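Local coordinates for protein cysteine desulfurase (PDB 5VPR) that probably removes sulfur from L-cysteine to give L-alanine, with covalently bound pyridoxal 5'-phosphate as cofactor, at residues L158-L163 against I189-R194; N201-I206 against C224-F229; D120-S125 against T171-V176; L183-P188 against A336-V341. All coordinates share one frame; numbering follows the deposited sequence.

In the fold
Contacts 2 and 3 are the beta core. Each pairs neighbouring parallel strands of the seven-stranded mixed sheet, and their own strands 203-207 and 171-177 are hydrogen-bonded to each other. Contact 1 lies on one face of this sheet. It packs helix 189-199 against the loop 158-163, and its Ile189, Ile192, Leu158 and Leu163 rest on residues of contact 3, while Ile193 and Ile189 touch contact 2. Its chemistry is mainly apolar, whereas contacts 2 and 3 combine backbone bonds with a carboxylate at one end. Contact 4 is only partly buried. It joins the loop leading into helix 189-199 to a distant loop through two backbone bonds.

Contact 1 (L158-L163 against I189-R194); sequences LQIDVL and IDEIIR
Ile160 and Ile192 form the centre of an apolar contact. The CG2 branch of Ile160 lies against the end of Ile192, 3.8 Å from its CD1. Ile192 has CG1 beside its own backbone N (chi1 -66°), and this turns the methyl end towards Ile160 while CG2 takes another direction. That second branch meets Leu163, with Ile192 CG2 3.9 Å from Leu163 CD1. Leu158 approaches more loosely, its CD1 4.4 Å from Ile192 CD1. The helix 189-199 is the crossover of a right-handed beta-alpha-beta unit between the adjacent parallel strands 171-177 and 203-207. The loop 158-163 leads from strand 146-150 into the short helix 163-166. Both cover the same face of the central sheet: Ile192 also packs on Val176, and Leu163 on Ile123. The remaining contact involves a polar group. Glu191 is extended beyond CG and reaches across to Ile160, with CG anti to the backbone N (chi1 -170°). The two side chains cross at about a right angle, and Glu191 OE1 lies 3.4 Å from Ile160 CD1. This is van der Waals contact with a carboxylate. Asp161 OD1 is 4.7 Å from Glu191 OE1; any repulsion may be eased by Lys195, a long and weak ion-pair partner of Asp161.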
loop_
_atom_site.group_PDB
_atom_site.type_symbol
_atom_site.label_atom_id
_atom_site.label_comp_id
_atom_site.label_asym_id
_atom_site.label_seq_id
_atom_site.Cartn_x
_atom_site.Cartn_y
_atom_site.Cartn_z
ATOM N N LEU A 158 -2.544 1.799 -17.393
ATOM C CA LEU A 158 -2.269 0.488 -17.973
ATOM C C LEU A 158 -2.987 0.317 -19.305
ATOM O O LEU A 158 -4.120 0.775 -19.482
ATOM C CB LEU A 158 -2.694 -0.631 -17.021
ATOM C CG LEU A 158 -1.814 -0.848 -15.787
ATOM C CD1 LEU A 158 -2.366 -1.975 -14.900
ATOM C CD2 LEU A 158 -0.381 -1.151 -16.210
ATOM N N GLN A 159 -2.317 -0.348 -20.250
ATOM C CA GLN A 159 -2.938 -0.727 -21.523
ATOM C C GLN A 159 -3.596 -2.094 -21.334
ATOM O O GLN A 159 -3.104 -3.133 -21.783
ATOM C CB GLN A 159 -1.905 -0.736 -22.644
ATOM N N ILE A 160 -4.744 -2.089 -20.649
ATOM C CA ILE A 160 -5.330 -3.351 -20.200
ATOM C C ILE A 160 -6.023 -4.106 -21.314
ATOM O O ILE A 160 -6.297 -5.302 -21.155
ATOM C CB ILE A 160 -6.337 -3.162 -19.051
ATOM C CG1 ILE A 160 -7.554 -2.364 -19.514
ATOM C CG2 ILE A 160 -5.660 -2.497 -17.871
ATOM C CD1 ILE A 160 -8.676 -2.365 -18.510
ATOM N N ASP A 161 -6.300 -3.454 -22.440
ATOM C CA ASP A 161 -6.924 -4.162 -23.550
ATOM C C ASP A 161 -5.988 -5.183 -24.189
ATOM O O ASP A 161 -6.446 -6.016 -24.979
ATOM C CB ASP A 161 -7.436 -3.158 -24.589
ATOM C CG ASP A 161 -8.715 -2.447 -24.138
ATOM O OD1 ASP A 161 -9.466 -3.031 -23.321
ATOM O OD2 ASP A 161 -8.969 -1.310 -24.605
ATOM N N VAL A 162 -4.703 -5.173 -23.834
ATOM C CA VAL A 162 -3.817 -6.238 -24.286
ATOM C C VAL A 162 -4.258 -7.593 -23.731
ATOM O O VAL A 162 -4.004 -8.637 -24.349
ATOM C CB VAL A 162 -2.361 -5.899 -23.911
ATOM C CG1 VAL A 162 -2.026 -6.341 -22.490
ATOM C CG2 VAL A 162 -1.416 -6.508 -24.912
ATOM N N LEU A 163 -4.942 -7.607 -22.580
ATOM C CA LEU A 163 -5.425 -8.865 -22.013
ATOM C C LEU A 163 -6.376 -9.579 -22.963
ATOM O O LEU A 163 -6.442 -10.810 -22.960
ATOM C CB LEU A 163 -6.112 -8.611 -20.670
ATOM C CG LEU A 163 -5.240 -7.964 -19.584
ATOM C CD1 LEU A 163 -6.021 -7.727 -18.297
ATOM C CD2 LEU A 163 -4.036 -8.831 -19.323
ATOM N N ILE A 189 -9.131 -2.174 -11.529
ATOM C CA ILE A 189 -9.058 -3.558 -11.033
ATOM C C ILE A 189 -10.319 -4.352 -11.370
ATOM O O ILE A 189 -10.243 -5.543 -11.713
ATOM C CB ILE A 189 -8.790 -3.552 -9.520
ATOM C CG1 ILE A 189 -7.375 -3.060 -9.250
ATOM C CG2 ILE A 189 -8.945 -4.944 -8.934
ATOM C CD1 ILE A 189 -6.339 -3.818 -10.012
ATOM N N ASP A 190 -11.501 -3.732 -11.250
ATOM C CA ASP A 190 -12.736 -4.497 -11.454
ATOM C C ASP A 190 -12.897 -4.907 -12.912
ATOM O O ASP A 190 -13.350 -6.021 -13.212
ATOM C CB ASP A 190 -13.952 -3.694 -10.997
ATOM C CG ASP A 190 -14.026 -3.563 -9.488
ATOM O OD1 ASP A 190 -13.283 -4.290 -8.787
ATOM O OD2 ASP A 190 -14.823 -2.730 -9.003
ATOM N N GLU A 191 -12.535 -4.016 -13.830
ATOM C CA GLU A 191 -12.557 -4.353 -15.247
ATOM C C GLU A 191 -11.518 -5.421 -15.577
ATOM O O GLU A 191 -11.793 -6.343 -16.353
ATOM C CB GLU A 191 -12.304 -3.090 -16.063
ATOM C CG GLU A 191 -12.524 -3.241 -17.540
ATOM C CD GLU A 191 -12.183 -1.966 -18.259
ATOM O OE1 GLU A 191 -11.937 -2.005 -19.485
ATOM O OE2 GLU A 191 -12.139 -0.922 -17.571
ATOM N N ILE A 192 -10.322 -5.314 -14.988
ATOM C CA ILE A 192 -9.271 -6.305 -15.230
ATOM C C ILE A 192 -9.713 -7.689 -14.758
ATOM O O ILE A 192 -9.599 -8.679 -15.488
ATOM C CB ILE A 192 -7.959 -5.879 -14.541
ATOM C CG1 ILE A 192 -7.390 -4.607 -15.176
ATOM C CG2 ILE A 192 -6.936 -7.026 -14.557
ATOM C CD1 ILE A 192 -6.180 -4.026 -14.403
ATOM N N ILE A 193 -10.221 -7.776 -13.523
ATOM C CA ILE A 193 -10.654 -9.056 -12.967
ATOM C C ILE A 193 -11.775 -9.657 -13.808
ATOM O O ILE A 193 -11.759 -10.850 -14.124
ATOM C CB ILE A 193 -11.076 -8.878 -11.499
ATOM C CG1 ILE A 193 -9.838 -8.630 -10.627
ATOM C CG2 ILE A 193 -11.797 -10.117 -10.990
ATOM C CD1 ILE A 193 -10.177 -8.349 -9.191
ATOM N N ARG A 194 -12.748 -8.833 -14.206
ATOM C CA ARG A 194 -13.806 -9.312 -15.088
ATOM C C ARG A 194 -13.223 -9.913 -16.363
ATOM O O ARG A 194 -13.630 -11.001 -16.788
ATOM C CB ARG A 194 -14.771 -8.167 -15.417
ATOM C CG ARG A 194 -16.225 -8.565 -15.364
ATOM C CD ARG A 194 -17.157 -7.413 -15.759
ATOM N NE ARG A 194 -16.786 -6.169 -15.089
ATOM C CZ ARG A 194 -16.322 -5.098 -15.720
ATOM N NH1 ARG A 194 -16.198 -5.119 -17.042
ATOM N NH2 ARG A 194 -15.998 -4.005 -15.034
#

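Contact 2 (N201-I206 against C224-F229); sequences NAFIFI and CDFFAF
Strands 203-206 and 226-229 are parallel neighbours in the central sheet, joined as a beta-alpha-beta unit through helix 219-222. Their axes are 4.7 Å apart. Ile206 N donates to Phe226 O, and Ile206 O accepts from Ala228 N. At the start of the pairing, Ile204 O takes two donors, Asp225 N and Phe226 N, each at 3.0 Å. Both lie in its carbonyl plane, and the bond from Asp225 N is the more bent. Asp225 then closes the end with its side chain. Its CG stands beside its own backbone N (chi1 -68°), which brings OD2 to 2.8 Å from Ile204 N. OD2 uses its anti lone pair for this bond. It also forms a salt bridge with Arg197 of helix 189-199. Two charged or polar groups thus fix this carboxylate oxygen in a buried place. The sheet belongs to the large domain of a fold-type I pyridoxal phosphate enzyme, and the pair carries different side chains on its two faces. On one face, Phe205 and Phe226 meet obliquely, with ring planes 36° apart. Phe205 CD1 touches Phe226 CB at 3.6 Å, and Phe205 CZ reaches Ala228 CB at 3.8 Å. Phe203 CB comes in at the edge of the Phe226 ring, near its plane. On the other face, Ile206 sends its two branches to different partners. CG1 lies 3.6 Å from Cys224 CB, and CG2 lies 3.9 Å from Phe227 CD1. Ile189 of helix 189-199 packs over Ile206 here.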
loop_
_atom_site.group_PDB
_atom_site.type_symbol
_atom_site.label_atom_id
_atom_site.label_comp_id
_atom_site.label_asym_id
_atom_site.label_seq_id
_atom_site.Cartn_x
_atom_site.Cartn_y
_atom_site.Cartn_z
ATOM N N ASN A 201 -8.552 -19.175 -16.706
ATOM C CA ASN A 201 -8.660 -19.776 -15.381
ATOM C C ASN A 201 -7.498 -19.356 -14.483
ATOM O O ASN A 201 -7.125 -20.085 -13.566
ATOM C CB ASN A 201 -8.726 -21.304 -15.475
ATOM C CG ASN A 201 -10.103 -21.814 -15.909
ATOM O OD1 ASN A 201 -11.129 -21.198 -15.616
ATOM N ND2 ASN A 201 -10.127 -22.946 -16.610
ATOM N N ALA A 202 -6.914 -18.192 -14.748
ATOM C CA ALA A 202 -5.769 -17.711 -13.979
ATOM C C ALA A 202 -6.172 -17.325 -12.560
ATOM O O ALA A 202 -7.288 -16.868 -12.313
ATOM C CB ALA A 202 -5.138 -16.491 -14.672
ATOM N N PHE A 203 -5.241 -17.500 -11.622
ATOM C CA PHE A 203 -5.362 -16.854 -10.322
ATOM C C PHE A 203 -5.099 -15.359 -10.455
ATOM O O PHE A 203 -4.293 -14.919 -11.279
ATOM C CB PHE A 203 -4.367 -17.449 -9.309
ATOM C CG PHE A 203 -4.649 -18.886 -8.913
ATOM C CD1 PHE A 203 -3.687 -19.628 -8.240
ATOM C CD2 PHE A 203 -5.864 -19.488 -9.203
ATOM C CE1 PHE A 203 -3.931 -20.954 -7.869
ATOM C CE2 PHE A 203 -6.114 -20.810 -8.836
ATOM C CZ PHE A 203 -5.144 -21.541 -8.169
ATOM N N ILE A 204 -5.756 -14.571 -9.607
ATOM C CA ILE A 204 -5.637 -13.118 -9.647
ATOM C C ILE A 204 -4.998 -12.628 -8.349
ATOM O O ILE A 204 -5.600 -12.731 -7.272
ATOM C CB ILE A 204 -6.987 -12.441 -9.869
ATOM C CG1 ILE A 204 -7.594 -12.915 -11.193
ATOM C CG2 ILE A 204 -6.815 -10.922 -9.837
ATOM C CD1 ILE A 204 -8.960 -12.376 -11.435
ATOM N N PHE A 205 -3.806 -12.052 -8.454
ATOM C CA PHE A 205 -3.099 -11.485 -7.304
ATOM C C PHE A 205 -3.184 -9.966 -7.383
ATOM O O PHE A 205 -2.701 -9.367 -8.350
ATOM C CB PHE A 205 -1.637 -11.947 -7.293
ATOM C CG PHE A 205 -0.839 -11.513 -6.078
ATOM C CD1 PHE A 205 -0.483 -12.436 -5.105
ATOM C CD2 PHE A 205 -0.405 -10.208 -5.932
ATOM C CE1 PHE A 205 0.275 -12.061 -3.996
ATOM C CE2 PHE A 205 0.359 -9.827 -4.817
ATOM C CZ PHE A 205 0.688 -10.763 -3.848
ATOM N N ILE A 206 -3.762 -9.345 -6.360
ATOM C CA ILE A 206 -3.840 -7.889 -6.269
ATOM C C ILE A 206 -2.880 -7.410 -5.177
ATOM O O ILE A 206 -3.014 -7.787 -4.008
ATOM C CB ILE A 206 -5.267 -7.413 -5.977
ATOM C CG1 ILE A 206 -6.236 -7.944 -7.043
ATOM C CG2 ILE A 206 -5.298 -5.878 -5.971
ATOM C CD1 ILE A 206 -5.982 -7.352 -8.419
ATOM N N CYS A 224 -10.856 -10.889 -5.922
ATOM C CA CYS A 224 -9.463 -11.275 -6.089
ATOM C C CYS A 224 -9.234 -12.659 -5.481
ATOM O O CYS A 224 -9.971 -13.100 -4.591
ATOM C CB CYS A 224 -8.542 -10.254 -5.414
ATOM S SG CYS A 224 -9.006 -10.023 -3.675
ATOM N N ASP A 225 -8.220 -13.364 -5.980
ATOM C CA ASP A 225 -7.811 -14.601 -5.319
ATOM C C ASP A 225 -6.827 -14.347 -4.182
ATOM O O ASP A 225 -6.826 -15.091 -3.192
ATOM C CB ASP A 225 -7.175 -15.556 -6.323
ATOM C CG ASP A 225 -8.178 -16.072 -7.338
ATOM O OD1 ASP A 225 -9.234 -16.569 -6.910
ATOM O OD2 ASP A 225 -7.910 -15.960 -8.546
ATOM N N PHE A 226 -5.994 -13.317 -4.323
ATOM C CA PHE A 226 -5.056 -12.876 -3.298
ATOM C C PHE A 226 -5.111 -11.361 -3.201
ATOM O O PHE A 226 -5.320 -10.673 -4.202
ATOM C CB PHE A 226 -3.603 -13.251 -3.609
ATOM C CG PHE A 226 -3.390 -14.683 -3.896
ATOM C CD1 PHE A 226 -3.358 -15.139 -5.204
ATOM C CD2 PHE A 226 -3.198 -15.587 -2.866
ATOM C CE1 PHE A 226 -3.148 -16.472 -5.482
ATOM C CE2 PHE A 226 -2.991 -16.926 -3.139
ATOM C CZ PHE A 226 -2.966 -17.368 -4.443
ATOM N N PHE A 227 -4.878 -10.840 -1.996
ATOM C CA PHE A 227 -4.808 -9.400 -1.773
ATOM C C PHE A 227 -3.739 -9.154 -0.723
ATOM O O PHE A 227 -3.837 -9.694 0.375
ATOM C CB PHE A 227 -6.155 -8.828 -1.311
ATOM C CG PHE A 227 -6.170 -7.316 -1.216
ATOM C CD1 PHE A 227 -6.449 -6.540 -2.333
ATOM C CD2 PHE A 227 -5.895 -6.675 -0.012
ATOM C CE1 PHE A 227 -6.459 -5.147 -2.258
ATOM C CE2 PHE A 227 -5.889 -5.279 0.072
ATOM C CZ PHE A 227 -6.179 -4.513 -1.055
ATOM N N ALA A 228 -2.716 -8.359 -1.049
ATOM C CA ALA A 228 -1.582 -8.172 -0.149
ATOM C C ALA A 228 -1.352 -6.694 0.153
ATOM O O ALA A 228 -1.499 -5.841 -0.731
ATOM C CB ALA A 228 -0.313 -8.798 -0.750
ATOM N N PHE A 229 -0.983 -6.383 1.401
ATOM C CA PHE A 229 -0.713 -4.994 1.757
ATOM C C PHE A 229 0.214 -4.956 2.965
ATOM O O PHE A 229 0.538 -5.989 3.564
ATOM C CB PHE A 229 -2.007 -4.171 1.989
ATOM C CG PHE A 229 -2.934 -4.716 3.059
ATOM C CD1 PHE A 229 -3.741 -5.810 2.803
ATOM C CD2 PHE A 229 -3.055 -4.076 4.290
ATOM C CE1 PHE A 229 -4.621 -6.292 3.762
ATOM C CE2 PHE A 229 -3.931 -4.569 5.273
ATOM C CZ PHE A 229 -4.721 -5.664 4.996
#

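Contact 3 (D120-S125 against T171-V176); sequences DEIIIS and TKLVSV
Ile123 and its neighbours pair with Leu173 to Ser175 by parallel backbone bonds. Ile123 N donates to Leu173 O, and Ile123 O accepts from Ser175 N at 2.8 Å. Glu121 O receives Lys172 N, and Ser175 O receives Ser125 N by a more bent bond. The register slips by one residue near Lys172, as in a beta bulge. Apolar contacts follow the strands on both faces. Ile122 CD1 touches Leu173 CB at 3.6 Å on one face. Ile123 CD1 approaches Thr171 CG2 at 4.0 Å on the other. The polar contacts lie at the start of the pair. Lys172 bends at chi2 (-50°) and again at chi4 (68°), and its end passes obliquely over to Asp120. Its NZ lies 3.0 Å from Asp120 OD2, a salt bridge whose hydrogen bond is weak; OD2 also accepts from Lys117 N. On the face of Ile123, a water joins Glu121 and Thr171. It donates to Glu121 OE2 and accepts from Thr171 OG1, 2.6 Å from each. Glu121 OE2 is further held by Arg148, and Thr171 OG1 by Ser168 N. Strand 146-150 flanks strand 121-125, and strand 203-207 flanks strand 171-177. Trp136 of helix 134-142 packs on Ile124, Leu173 and Ser175, while helix 189-199 lies over Val174 and Val176 on the opposite face.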
loop_
_atom_site.group_PDB
_atom_site.type_symbol
_atom_site.label_atom_id
_atom_site.label_comp_id
_atom_site.label_asym_id
_atom_site.label_seq_id
_atom_site.Cartn_x
_atom_site.Cartn_y
_atom_site.Cartn_z
ATOM N N ASP A 120 3.247 -22.430 -19.576
ATOM C CA ASP A 120 2.209 -21.564 -19.043
ATOM C C ASP A 120 2.686 -20.113 -19.058
ATOM O O ASP A 120 3.848 -19.815 -19.344
ATOM C CB ASP A 120 1.829 -21.998 -17.628
ATOM C CG ASP A 120 1.224 -23.390 -17.594
ATOM O OD1 ASP A 120 0.715 -23.835 -18.647
ATOM O OD2 ASP A 120 1.251 -24.034 -16.521
ATOM N N GLU A 121 1.771 -19.196 -18.750
ATOM C CA GLU A 121 2.057 -17.771 -18.841
ATOM C C GLU A 121 1.642 -17.054 -17.563
ATOM O O GLU A 121 0.632 -17.404 -16.938
ATOM C CB GLU A 121 1.354 -17.152 -20.061
ATOM C CG GLU A 121 1.665 -17.873 -21.367
ATOM C CD GLU A 121 1.129 -17.157 -22.592
ATOM O OE1 GLU A 121 1.501 -17.552 -23.716
ATOM O OE2 GLU A 121 0.341 -16.202 -22.436
ATOM N N ILE A 122 2.453 -16.066 -17.171
ATOM C CA ILE A 122 2.209 -15.190 -16.031
ATOM C C ILE A 122 2.147 -13.763 -16.560
ATOM O O ILE A 122 3.039 -13.336 -17.302
ATOM C CB ILE A 122 3.318 -15.314 -14.964
ATOM C CG1 ILE A 122 3.476 -16.759 -14.488
ATOM C CG2 ILE A 122 3.042 -14.395 -13.791
ATOM C CD1 ILE A 122 2.218 -17.352 -13.919
ATOM N N ILE A 123 1.104 -13.026 -16.183
ATOM C CA ILE A 123 0.918 -11.644 -16.614
ATOM C C ILE A 123 1.049 -10.740 -15.395
ATOM O O ILE A 123 0.399 -10.973 -14.368
ATOM C CB ILE A 123 -0.441 -11.443 -17.313
ATOM C CG1 ILE A 123 -0.554 -12.342 -18.548
ATOM C CG2 ILE A 123 -0.610 -9.995 -17.693
ATOM C CD1 ILE A 123 -1.885 -12.209 -19.325
ATOM N N ILE A 124 1.899 -9.715 -15.502
ATOM C CA ILE A 124 2.081 -8.747 -14.433
ATOM C C ILE A 124 1.941 -7.346 -15.011
ATOM O O ILE A 124 2.098 -7.120 -16.214
ATOM C CB ILE A 124 3.446 -8.898 -13.721
ATOM C CG1 ILE A 124 4.591 -8.590 -14.693
ATOM C CG2 ILE A 124 3.600 -10.293 -13.131
ATOM C CD1 ILE A 124 5.959 -8.595 -14.039
ATOM N N SER A 125 1.628 -6.399 -14.133
ATOM C CA SER A 125 1.576 -5.000 -14.532
ATOM C C SER A 125 2.973 -4.385 -14.483
ATOM O O SER A 125 3.888 -4.917 -13.845
ATOM C CB SER A 125 0.611 -4.221 -13.633
ATOM O OG SER A 125 0.893 -4.427 -12.253
ATOM N N THR A 171 -2.777 -18.973 -19.352
ATOM C CA THR A 171 -2.616 -17.968 -18.300
ATOM C C THR A 171 -2.922 -18.575 -16.938
ATOM O O THR A 171 -4.068 -18.943 -16.660
ATOM C CB THR A 171 -3.538 -16.775 -18.528
ATOM O OG1 THR A 171 -3.546 -16.396 -19.915
ATOM C CG2 THR A 171 -3.071 -15.611 -17.656
ATOM N N LYS A 172 -1.917 -18.639 -16.065
ATOM C CA LYS A 172 -2.114 -19.237 -14.756
ATOM C C LYS A 172 -2.146 -18.234 -13.617
ATOM O O LYS A 172 -2.708 -18.543 -12.560
ATOM C CB LYS A 172 -1.020 -20.274 -14.481
ATOM C CG LYS A 172 -1.031 -21.435 -15.464
ATOM C CD LYS A 172 -2.438 -22.023 -15.591
ATOM C CE LYS A 172 -2.535 -23.068 -16.694
ATOM N NZ LYS A 172 -1.763 -24.291 -16.366
ATOM N N LEU A 173 -1.563 -17.051 -13.798
ATOM C CA LEU A 173 -1.556 -16.055 -12.743
ATOM C C LEU A 173 -1.447 -14.673 -13.361
ATOM O O LEU A 173 -0.660 -14.450 -14.286
ATOM C CB LEU A 173 -0.413 -16.284 -11.748
ATOM C CG LEU A 173 -0.552 -15.356 -10.535
ATOM C CD1 LEU A 173 -0.539 -16.105 -9.233
ATOM C CD2 LEU A 173 0.528 -14.294 -10.548
ATOM N N VAL A 174 -2.264 -13.762 -12.855
ATOM C CA VAL A 174 -2.247 -12.361 -13.244
ATOM C C VAL A 174 -2.047 -11.564 -11.970
ATOM O O VAL A 174 -2.778 -11.759 -10.992
ATOM C CB VAL A 174 -3.547 -11.933 -13.954
ATOM C CG1 VAL A 174 -3.508 -10.429 -14.286
ATOM C CG2 VAL A 174 -3.780 -12.779 -15.208
ATOM N N SER A 175 -1.054 -10.689 -11.971
ATOM C CA SER A 175 -0.738 -9.889 -10.794
ATOM C C SER A 175 -0.748 -8.416 -11.172
ATOM O O SER A 175 -0.011 -7.998 -12.071
ATOM C CB SER A 175 0.617 -10.274 -10.209
ATOM O OG SER A 175 0.914 -9.403 -9.131
ATOM N N VAL A 176 -1.565 -7.632 -10.480
ATOM C CA VAL A 176 -1.726 -6.214 -10.777
ATOM C C VAL A 176 -1.673 -5.437 -9.468
ATOM O O VAL A 176 -2.260 -5.861 -8.467
ATOM C CB VAL A 176 -3.063 -5.935 -11.525
ATOM C CG1 VAL A 176 -3.175 -4.473 -11.913
ATOM C CG2 VAL A 176 -3.205 -6.814 -12.755
HETATM O O HOH W 1 -1.555 -15.069 -20.984
#

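Contact 4 (L183-P188 against A336-V341); sequences LGIVNP and ANRAGV
Gly184 packs closely against Val341 and Ala339. Its CA lies 3.8 Å from Val341 CB, with no side chain of its own in between. Its phi is positive (75°), a conformation that suits glycine. Gly184 O accepts from Ala339 N at 2.8 Å, in the carbonyl plane. Two residues on, Val186 N donates to Asn337 O at 2.9 Å in a nearly straight bond. These two bonds bridge the backbones at Ile185 and Arg338. Arg338 belongs to the tight side as well. Its CD sits 3.2 Å from Leu183 O, and a bend at chi3 (-46°) turns the guanidinium back towards its own loop. There NE donates to Val341 O at 3.0 Å, in the guanidinium plane and almost straight. NH2 bonds to Gln320, so two partners fix the group. Ile185 CG1 lies beside the aliphatic CG of Arg338 and 4.0 Å from Ala336 CB. The other side is looser. Asn337 is exposed to solvent, and its amide only leans on Val186, with ND2 3.8 Å from Val186 CB. This is van der Waals contact. Val186 is itself partly exposed, and its CG2 branch touches Ala339 CB. The contact is a single bridge between two loops. One runs from strand 171-177 of the central sheet into helix 189-199. The other leads into strand 341-345 of a small antiparallel sheet. This is consistent with a junction between the large and C-terminal domains of a fold-type I pyridoxal phosphate enzyme.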
loop_
_atom_site.group_PDB
_atom_site.type_symbol
_atom_site.label_atom_id
_atom_site.label_comp_id
_atom_site.label_asym_id
_atom_site.label_seq_id
_atom_site.Cartn_x
_atom_site.Cartn_y
_atom_site.Cartn_z
ATOM N N LEU A 183 3.041 7.173 -9.277
ATOM C CA LEU A 183 2.112 8.211 -9.692
ATOM C C LEU A 183 0.800 8.205 -8.917
ATOM O O LEU A 183 0.053 9.184 -9.001
ATOM C CB LEU A 183 1.811 8.084 -11.194
ATOM C CG LEU A 183 2.991 8.244 -12.151
ATOM C CD1 LEU A 183 2.546 8.021 -13.587
ATOM C CD2 LEU A 183 3.626 9.628 -12.001
ATOM N N GLY A 184 0.509 7.153 -8.158
ATOM C CA GLY A 184 -0.754 7.086 -7.448
ATOM C C GLY A 184 -1.952 6.767 -8.316
ATOM O O GLY A 184 -3.089 6.965 -7.886
ATOM N N ILE A 185 -1.736 6.279 -9.535
ATOM C CA ILE A 185 -2.854 6.024 -10.436
ATOM C C ILE A 185 -3.653 4.830 -9.938
ATOM O O ILE A 185 -3.092 3.784 -9.598
ATOM C CB ILE A 185 -2.346 5.820 -11.869
ATOM C CG1 ILE A 185 -2.005 7.194 -12.467
ATOM C CG2 ILE A 185 -3.390 5.077 -12.712
ATOM C CD1 ILE A 185 -1.212 7.172 -13.749
ATOM N N VAL A 186 -4.972 4.993 -9.864
ATOM C CA VAL A 186 -5.860 3.899 -9.492
ATOM C C VAL A 186 -6.122 3.054 -10.735
ATOM O O VAL A 186 -6.762 3.511 -11.680
ATOM C CB VAL A 186 -7.168 4.423 -8.895
ATOM C CG1 VAL A 186 -8.127 3.254 -8.601
ATOM C CG2 VAL A 186 -6.875 5.253 -7.647
ATOM N N ASN A 187 -5.646 1.823 -10.728
ATOM C CA ASN A 187 -5.827 0.970 -11.892
ATOM C C ASN A 187 -7.235 0.371 -11.913
ATOM O O ASN A 187 -7.871 0.219 -10.867
ATOM C CB ASN A 187 -4.779 -0.135 -11.906
ATOM C CG ASN A 187 -3.406 0.393 -12.268
ATOM O OD1 ASN A 187 -3.269 1.160 -13.223
ATOM N ND2 ASN A 187 -2.384 0.018 -11.489
ATOM N N PRO A 188 -7.764 0.069 -13.098
ATOM C CA PRO A 188 -9.154 -0.410 -13.173
ATOM C C PRO A 188 -9.262 -1.895 -12.830
ATOM O O PRO A 188 -9.478 -2.776 -13.692
ATOM C CB PRO A 188 -9.525 -0.095 -14.624
ATOM C CG PRO A 188 -8.239 -0.264 -15.357
ATOM C CD PRO A 188 -7.195 0.308 -14.437
ATOM N N ALA A 336 -5.700 11.658 -14.638
ATOM C CA ALA A 336 -6.035 10.314 -14.185
ATOM C C ALA A 336 -6.643 10.327 -12.784
ATOM O O ALA A 336 -6.383 11.221 -11.974
ATOM C CB ALA A 336 -4.797 9.415 -14.199
ATOM N N ASN A 337 -7.455 9.308 -12.511
ATOM C CA ASN A 337 -7.961 9.053 -11.167
ATOM C C ASN A 337 -6.813 8.558 -10.286
ATOM O O ASN A 337 -6.179 7.543 -10.592
ATOM C CB ASN A 337 -9.103 8.035 -11.248
ATOM C CG ASN A 337 -9.598 7.569 -9.885
ATOM O OD1 ASN A 337 -9.425 8.251 -8.875
ATOM N ND2 ASN A 337 -10.222 6.392 -9.857
ATOM N N ARG A 338 -6.519 9.283 -9.206
ATOM C CA ARG A 338 -5.331 9.004 -8.419
ATOM C C ARG A 338 -5.661 9.013 -6.935
ATOM O O ARG A 338 -6.607 9.670 -6.491
ATOM C CB ARG A 338 -4.207 10.016 -8.687
ATOM C CG ARG A 338 -3.743 10.041 -10.132
ATOM C CD ARG A 338 -2.414 10.772 -10.267
ATOM N NE ARG A 338 -2.397 12.025 -9.522
ATOM C CZ ARG A 338 -2.995 13.141 -9.919
ATOM N NH1 ARG A 338 -3.674 13.170 -11.057
ATOM N NH2 ARG A 338 -2.919 14.227 -9.169
ATOM N N ALA A 339 -4.863 8.271 -6.176
ATOM C CA ALA A 339 -5.034 8.132 -4.736
ATOM C C ALA A 339 -3.809 8.735 -4.057
ATOM O O ALA A 339 -2.728 8.142 -4.068
ATOM C CB ALA A 339 -5.234 6.673 -4.335
ATOM N N GLY A 340 -3.981 9.938 -3.516
ATOM C CA GLY A 340 -3.061 10.512 -2.552
ATOM C C GLY A 340 -1.686 10.915 -3.041
ATOM O O GLY A 340 -0.802 11.125 -2.213
ATOM N N VAL A 341 -1.469 11.046 -4.349
ATOM C CA VAL A 341 -0.131 11.301 -4.883
ATOM C C VAL A 341 -0.218 12.381 -5.960
ATOM O O VAL A 341 -0.952 12.214 -6.940
ATOM C CB VAL A 341 0.507 10.030 -5.474
ATOM C CG1 VAL A 341 1.856 10.360 -6.084
ATOM C CG2 VAL A 341 0.648 8.915 -4.419
#